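Local coordinates for hypothetical protein yppE (Bacillus subtilis, PDB 2IM8), which is of unknown function but folds as a compact bundle of four helices belonging to the DUF1798 family of bacterial proteins, at residues 47-50 / 51-55; 86-90 / 91-95. One frame throughout, in Å; residues are numbered along the deposited sequence.

Interaction 1 of 2, residues 47-50 / 51-55; sequences NDEL and AARWA
Glu49 and Arg53, one helical turn apart, form a salt bridge on the outer surface of helix 36-64, with OE1 of Glu49 2.7 Å from NH2 of Arg53. The two side chains run alongside each other and point the same way. Their flat ends are not coplanar: carboxylate and guanidinium planes stand 70° apart, and the link is made by one oxygen and one terminal nitrogen, not by a paired, two-pronged bridge. CB of Glu49 lies 3.7 Å above one face of the guanidinium, offset toward its rim. Arg53 gets there because its CG is anti to its own carbonyl carbon (chi1 -59°) and the chain then runs extended to NE, passing back over the preceding turn, where its CG comes within 3.2 Å of Glu49 O. Long, flexible charged residues suit this exposed face, since both can span a turn while their charged ends stay at the surface.

Beneath the pair, the helix backbone sets the spacing. Arg53 N donates to Glu49 O over 3.1 Å in a nearly straight bond (168°), and equivalent backbone i to i+4 bonds run from Ala51 N to Asn47 O, Ala52 N to Asp48 O and Trp54 N to Leu50 O.

The side of the helix that faces the bundle carries the buried Leu50, Ala51 and Trp54. Small Ala51 adds little bulk there, whereas Leu50 packs on Gln12 of helix 3-29. Trp54 reaches deep into the bundle, its NE1 hydrogen-bonded to Thr10 OG1, and its indole touches helices 3-29, 72-91 and 96-121.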
ATOM      1  N   ASN A  47       5.914   1.249  -7.545  1.00 11.51           N
ATOM      2  CA  ASN A  47       4.847   0.952  -6.608  1.00 13.37           C
ATOM      3  C   ASN A  47       3.506   0.794  -7.291  1.00 12.32           C
ATOM      4  O   ASN A  47       2.609   0.091  -6.798  1.00 13.37           O
ATOM      5  CB  ASN A  47       4.844   2.008  -5.509  1.00 11.10           C
ATOM      6  CG  ASN A  47       5.908   1.727  -4.482  1.00 13.39           C
ATOM      7  OD1 ASN A  47       5.899   0.664  -3.865  1.00 10.25           O
ATOM      8  ND2 ASN A  47       6.849   2.654  -4.305  1.00 14.97           N
ATOM      9  N   ASP A  48       3.388   1.405  -8.460  1.00 11.18           N
ATOM     10  CA  ASP A  48       2.183   1.290  -9.245  1.00 11.31           C
ATOM     11  C   ASP A  48       2.093  -0.163  -9.705  1.00 11.44           C
ATOM     12  O   ASP A  48       1.023  -0.776  -9.639  1.00  8.83           O
ATOM     13  CB  ASP A  48       2.249   2.222 -10.454  1.00 16.83           C
ATOM     14  CG  ASP A  48       1.039   2.094 -11.353  1.00 22.62           C
ATOM     15  OD1 ASP A  48       0.995   1.136 -12.153  1.00 27.15           O
ATOM     16  OD2 ASP A  48       0.125   2.942 -11.255  1.00 24.23           O
ATOM     17  N   GLU A  49       3.220  -0.712 -10.166  1.00 10.69           N
ATOM     18  CA  GLU A  49       3.264  -2.101 -10.629  1.00 14.39           C
ATOM     19  C   GLU A  49       2.971  -3.046  -9.482  1.00 13.58           C
ATOM     20  O   GLU A  49       2.208  -4.002  -9.628  1.00 15.00           O
ATOM     21  CB  GLU A  49       4.637  -2.450 -11.205  1.00 35.30           C
ATOM     22  CG  GLU A  49       5.003  -1.715 -12.476  1.00 46.30           C
ATOM     23  CD  GLU A  49       6.400  -2.074 -12.961  1.00 51.73           C
ATOM     24  OE1 GLU A  49       6.661  -3.277 -13.201  1.00 54.08           O
ATOM     25  OE2 GLU A  49       7.238  -1.154 -13.097  1.00 55.96           O
ATOM     26  N   LEU A  50       3.595  -2.784  -8.340  1.00 11.12           N
ATOM     27  CA  LEU A  50       3.396  -3.601  -7.151  1.00 10.98           C
ATOM     28  C   LEU A  50       1.918  -3.610  -6.735  1.00 10.38           C
ATOM     29  O   LEU A  50       1.338  -4.669  -6.525  1.00 10.48           O
ATOM     30  CB  LEU A  50       4.260  -3.063  -6.007  1.00 14.99           C
ATOM     31  CG  LEU A  50       4.110  -3.657  -4.602  1.00 14.38           C
ATOM     32  CD1 LEU A  50       4.224  -5.166  -4.654  1.00 14.76           C
ATOM     33  CD2 LEU A  50       5.188  -3.061  -3.691  1.00 13.39           C
ATOM     34  N   ALA A  51       1.319  -2.425  -6.631  1.00 12.80           N
ATOM     35  CA  ALA A  51      -0.076  -2.292  -6.221  1.00 13.63           C
ATOM     36  C   ALA A  51      -1.044  -3.019  -7.151  1.00 14.17           C
ATOM     37  O   ALA A  51      -2.002  -3.638  -6.688  1.00 15.34           O
ATOM     38  CB  ALA A  51      -0.463  -0.808  -6.125  1.00  9.77           C
ATOM     39  N   ALA A  52      -0.791  -2.945  -8.455  1.00 14.23           N
ATOM     40  CA  ALA A  52      -1.652  -3.594  -9.447  1.00 16.22           C
ATOM     41  C   ALA A  52      -1.615  -5.117  -9.336  1.00 17.61           C
ATOM     42  O   ALA A  52      -2.656  -5.777  -9.344  1.00 18.05           O
ATOM     43  CB  ALA A  52      -1.244  -3.150 -10.863  1.00 28.76           C
ATOM     44  N   ARG A  53      -0.414  -5.676  -9.224  1.00 18.85           N
ATOM     45  CA  ARG A  53      -0.252  -7.124  -9.105  1.00 18.51           C
ATOM     46  C   ARG A  53      -0.842  -7.628  -7.789  1.00 17.95           C
ATOM     47  O   ARG A  53      -1.396  -8.724  -7.726  1.00 17.27           O
ATOM     48  CB  ARG A  53       1.233  -7.485  -9.178  1.00 48.95           C
ATOM     49  CG  ARG A  53       1.886  -7.031 -10.473  1.00 54.33           C
ATOM     50  CD  ARG A  53       3.391  -7.136 -10.419  1.00 59.43           C
ATOM     51  NE  ARG A  53       3.994  -6.491 -11.583  1.00 63.94           N
ATOM     52  CZ  ARG A  53       5.303  -6.359 -11.776  1.00 65.50           C
ATOM     53  NH1 ARG A  53       6.159  -6.830 -10.876  1.00 66.70           N
ATOM     54  NH2 ARG A  53       5.757  -5.752 -12.869  1.00 66.75           N
ATOM     55  N   TRP A  54      -0.712  -6.820  -6.743  1.00 13.96           N
ATOM     56  CA  TRP A  54      -1.238  -7.173  -5.431  1.00 13.63           C
ATOM     57  C   TRP A  54      -2.761  -7.238  -5.502  1.00 13.56           C
ATOM     58  O   TRP A  54      -3.363  -8.220  -5.083  1.00 14.83           O
ATOM     59  CB  TRP A  54      -0.821  -6.128  -4.392  1.00 10.98           C
ATOM     60  CG  TRP A  54      -1.413  -6.371  -3.053  1.00 10.26           C
ATOM     61  CD1 TRP A  54      -0.973  -7.253  -2.102  1.00  9.26           C
ATOM     62  CD2 TRP A  54      -2.580  -5.744  -2.512  1.00  9.59           C
ATOM     63  NE1 TRP A  54      -1.796  -7.207  -1.002  1.00  8.29           N
ATOM     64  CE2 TRP A  54      -2.791  -6.290  -1.229  1.00 11.19           C
ATOM     65  CE3 TRP A  54      -3.470  -4.771  -2.991  1.00 10.72           C
ATOM     66  CZ2 TRP A  54      -3.859  -5.895  -0.412  1.00 12.69           C
ATOM     67  CZ3 TRP A  54      -4.533  -4.377  -2.185  1.00 13.11           C
ATOM     68  CH2 TRP A  54      -4.717  -4.939  -0.908  1.00 13.52           C
ATOM     69  N   ALA A  55      -3.372  -6.179  -6.036  1.00 11.39           N
ATOM     70  CA  ALA A  55      -4.826  -6.109  -6.163  1.00 13.95           C
ATOM     71  C   ALA A  55      -5.392  -7.301  -6.937  1.00 15.24           C
ATOM     72  O   ALA A  55      -6.380  -7.914  -6.519  1.00 16.22           O
ATOM     73  CB  ALA A  55      -5.235  -4.795  -6.847  1.00 13.13           C
TER

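Interaction 2 of 2, residues 86-90 / 91-95; sequences VLQSY and VHHIH
Gln88 turns back toward His93 and Ile94: CG stands anti to the carbonyl carbon (chi1 -64°), and a single bend at chi2 (-58°) carries the amide past the end of helix 72-91. There OE1 accepts two backbone N-H groups. His93 N lies 2.8 Å from Gln88 OE1, almost in line with the C=O bond, although its own N-H is bent away from straight. Ile94 N, 3.2 Å from the same Gln88 OE1, makes the straighter bond but approaches from above the amide plane. One side-chain oxygen thus takes up two successive peptide N-H groups beyond the last helical turn, a task for which glutamine has both the length and the acceptor.

The last helical turn runs to Val91, whose N bonds to Leu87 O at 3.0 Å; the same oxygen also accepts Tyr90 N. His92 then leaves helical geometry with a positive phi of 35°, while its N still reaches Gln88 O. This is a helix C-terminus running into the tight connection between helices 72-91 and 96-121 of the bundle, and His95 occupies the N-cap position of the next helix.

Apolar groups pack around the glutamine amide. CG2 of Val91 lies 3.8 Å from Gln88 CD and also meets Leu87 CG, while Ile94 covers the aliphatic part of Gln88, its CD1 3.7 Å from Gln88 CG. Branched side chains fill this bend without competing for its hydrogen bonds. The His93 ring has Val91 O over the centre of one face. Further along, Ile94 leans on Phe99 and Ile102 of helix 96-121, and its carbonyl oxygen accepts a hydrogen bond from Tyr24 OH of helix 3-29.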
ATOM      1  N   VAL A  86       2.685   7.316  -1.692  1.00  9.26           N
ATOM      2  CA  VAL A  86       4.045   7.256  -2.214  1.00  8.51           C
ATOM      3  C   VAL A  86       4.542   8.617  -2.705  1.00  7.62           C
ATOM      4  O   VAL A  86       5.603   9.085  -2.289  1.00  6.72           O
ATOM      5  CB  VAL A  86       4.168   6.223  -3.350  1.00 10.54           C
ATOM      6  CG1 VAL A  86       5.553   6.326  -3.997  1.00 10.80           C
ATOM      7  CG2 VAL A  86       3.960   4.816  -2.786  1.00 14.12           C
ATOM      8  N   LEU A  87       3.782   9.263  -3.577  1.00 10.92           N
ATOM      9  CA  LEU A  87       4.189  10.577  -4.084  1.00  9.13           C
ATOM     10  C   LEU A  87       4.377  11.593  -2.959  1.00  8.09           C
ATOM     11  O   LEU A  87       5.388  12.312  -2.895  1.00  9.28           O
ATOM     12  CB  LEU A  87       3.137  11.115  -5.063  1.00  8.15           C
ATOM     13  CG  LEU A  87       3.392  12.535  -5.595  1.00 11.40           C
ATOM     14  CD1 LEU A  87       4.756  12.631  -6.290  1.00  8.36           C
ATOM     15  CD2 LEU A  87       2.264  12.912  -6.556  1.00 11.69           C
ATOM     16  N   GLN A  88       3.393  11.669  -2.073  1.00  9.39           N
ATOM     17  CA  GLN A  88       3.462  12.642  -0.990  1.00  9.36           C
ATOM     18  C   GLN A  88       4.598  12.402   0.002  1.00  8.81           C
ATOM     19  O   GLN A  88       5.039  13.334   0.676  1.00  9.67           O
ATOM     20  CB  GLN A  88       2.116  12.710  -0.276  1.00 11.18           C
ATOM     21  CG  GLN A  88       0.975  13.213  -1.178  1.00 12.59           C
ATOM     22  CD  GLN A  88       1.240  14.592  -1.769  1.00 13.98           C
ATOM     23  OE1 GLN A  88       1.733  15.495  -1.086  1.00 11.08           O
ATOM     24  NE2 GLN A  88       0.903  14.762  -3.043  1.00 13.12           N
ATOM     25  N   SER A  89       5.089  11.170   0.090  1.00  7.95           N
ATOM     26  CA  SER A  89       6.193  10.901   1.005  1.00 10.00           C
ATOM     27  C   SER A  89       7.397  11.721   0.532  1.00  9.09           C
ATOM     28  O   SER A  89       8.220  12.143   1.332  1.00  8.08           O
ATOM     29  CB  SER A  89       6.539   9.407   1.040  1.00 10.19           C
ATOM     30  OG  SER A  89       7.155   8.962  -0.160  1.00 10.50           O
ATOM     31  N   TYR A  90       7.471  11.959  -0.777  1.00  9.52           N
ATOM     32  CA  TYR A  90       8.568  12.734  -1.357  1.00 10.89           C
ATOM     33  C   TYR A  90       8.302  14.229  -1.441  1.00  9.76           C
ATOM     34  O   TYR A  90       9.176  15.020  -1.104  1.00  9.73           O
ATOM     35  CB  TYR A  90       8.892  12.220  -2.760  1.00  8.09           C
ATOM     36  CG  TYR A  90       9.393  10.802  -2.747  1.00 10.28           C
ATOM     37  CD1 TYR A  90      10.714  10.520  -2.406  1.00 11.52           C
ATOM     38  CD2 TYR A  90       8.535   9.742  -3.023  1.00 10.85           C
ATOM     39  CE1 TYR A  90      11.173   9.209  -2.337  1.00 10.50           C
ATOM     40  CE2 TYR A  90       8.979   8.429  -2.958  1.00 11.45           C
ATOM     41  CZ  TYR A  90      10.304   8.174  -2.613  1.00 12.29           C
ATOM     42  OH  TYR A  90      10.766   6.886  -2.552  1.00 11.96           O
ATOM     43  N   VAL A  91       7.101  14.609  -1.884  1.00  7.10           N
ATOM     44  CA  VAL A  91       6.756  16.025  -2.043  1.00  8.06           C
ATOM     45  C   VAL A  91       5.980  16.649  -0.873  1.00  9.55           C
ATOM     46  O   VAL A  91       5.908  17.874  -0.750  1.00  8.01           O
ATOM     47  CB  VAL A  91       5.967  16.245  -3.366  1.00 13.25           C
ATOM     48  CG1 VAL A  91       6.784  15.720  -4.532  1.00 12.29           C
ATOM     49  CG2 VAL A  91       4.624  15.539  -3.309  1.00 15.12           C
ATOM     50  N   HIS A  92       5.397  15.795  -0.034  1.00 14.33           N
ATOM     51  CA  HIS A  92       4.649  16.204   1.159  1.00 16.53           C
ATOM     52  C   HIS A  92       3.834  17.496   1.092  1.00 17.07           C
ATOM     53  O   HIS A  92       3.928  18.344   1.983  1.00 18.14           O
ATOM     54  CB  HIS A  92       5.608  16.286   2.351  1.00 12.69           C
ATOM     55  CG  HIS A  92       6.776  17.200   2.130  1.00 15.31           C
ATOM     56  ND1 HIS A  92       6.672  18.575   2.191  1.00 16.06           N
ATOM     57  CD2 HIS A  92       8.072  16.932   1.849  1.00 14.74           C
ATOM     58  CE1 HIS A  92       7.857  19.112   1.958  1.00 16.00           C
ATOM     59  NE2 HIS A  92       8.723  18.138   1.747  1.00 14.50           N
ATOM     60  N   HIS A  93       3.022  17.649   0.057  1.00 19.30           N
ATOM     61  CA  HIS A  93       2.209  18.849  -0.051  1.00 18.75           C
ATOM     62  C   HIS A  93       0.974  18.767   0.825  1.00 19.87           C
ATOM     63  O   HIS A  93       0.619  19.739   1.485  1.00 21.10           O
ATOM     64  CB  HIS A  93       1.785  19.084  -1.498  1.00 14.65           C
ATOM     65  CG  HIS A  93       2.919  19.444  -2.402  1.00 13.78           C
ATOM     66  ND1 HIS A  93       3.797  20.470  -2.118  1.00 11.72           N
ATOM     67  CD2 HIS A  93       3.308  18.932  -3.594  1.00 13.42           C
ATOM     68  CE1 HIS A  93       4.678  20.574  -3.098  1.00 12.58           C
ATOM     69  NE2 HIS A  93       4.403  19.654  -4.007  1.00 14.35           N
ATOM     70  N   ILE A  94       0.318  17.610   0.844  1.00 16.68           N
ATOM     71  CA  ILE A  94      -0.896  17.466   1.646  1.00 16.70           C
ATOM     72  C   ILE A  94      -0.601  17.590   3.141  1.00 16.75           C
ATOM     73  O   ILE A  94       0.528  17.380   3.569  1.00 17.36           O
ATOM     74  CB  ILE A  94      -1.599  16.128   1.356  1.00  8.95           C
ATOM     75  CG1 ILE A  94      -0.697  14.958   1.734  1.00 10.69           C
ATOM     76  CG2 ILE A  94      -1.974  16.061  -0.119  1.00  9.13           C
ATOM     77  CD1 ILE A  94      -1.411  13.623   1.644  1.00 10.52           C
ATOM     78  N   HIS A  95      -1.616  17.941   3.928  1.00 21.43           N
ATOM     79  CA  HIS A  95      -1.447  18.119   5.373  1.00 22.85           C
ATOM     80  C   HIS A  95      -1.378  16.811   6.158  1.00 22.00           C
ATOM     81  O   HIS A  95      -1.770  15.758   5.665  1.00 20.32           O
ATOM     82  CB  HIS A  95      -2.575  18.989   5.931  1.00 23.19           C
ATOM     83  CG  HIS A  95      -2.621  20.363   5.342  1.00 26.45           C
ATOM     84  ND1 HIS A  95      -1.547  21.225   5.387  1.00 27.02           N
ATOM     85  CD2 HIS A  95      -3.603  21.016   4.674  1.00 28.31           C
ATOM     86  CE1 HIS A  95      -1.864  22.351   4.771  1.00 29.94           C
ATOM     87  NE2 HIS A  95      -3.105  22.250   4.329  1.00 30.76           N
TER

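In the fold
Interaction 1 lies near the middle of the bundle, its centre about 8 Å from that of the chain, whereas interaction 2 lies toward one end, about 15 Å out. Their centres are about 19 Å apart, yet the two meet where helices 36-64 and 72-91, consecutive in the chain, pack together: Asn47 ND2 comes 3.9 Å from Val86 CG1, a packing contact, while the same ND2 is hydrogen-bonded to Ala43 O. Val16 of helix 3-29 touches both Asn47 and Val86, drawing a third helix into this junction. The two contacts differ in kind, residues 47-55 keeping up a helix and residues 86-95 ending one and turning the chain. Both fall within the DUF1798 range.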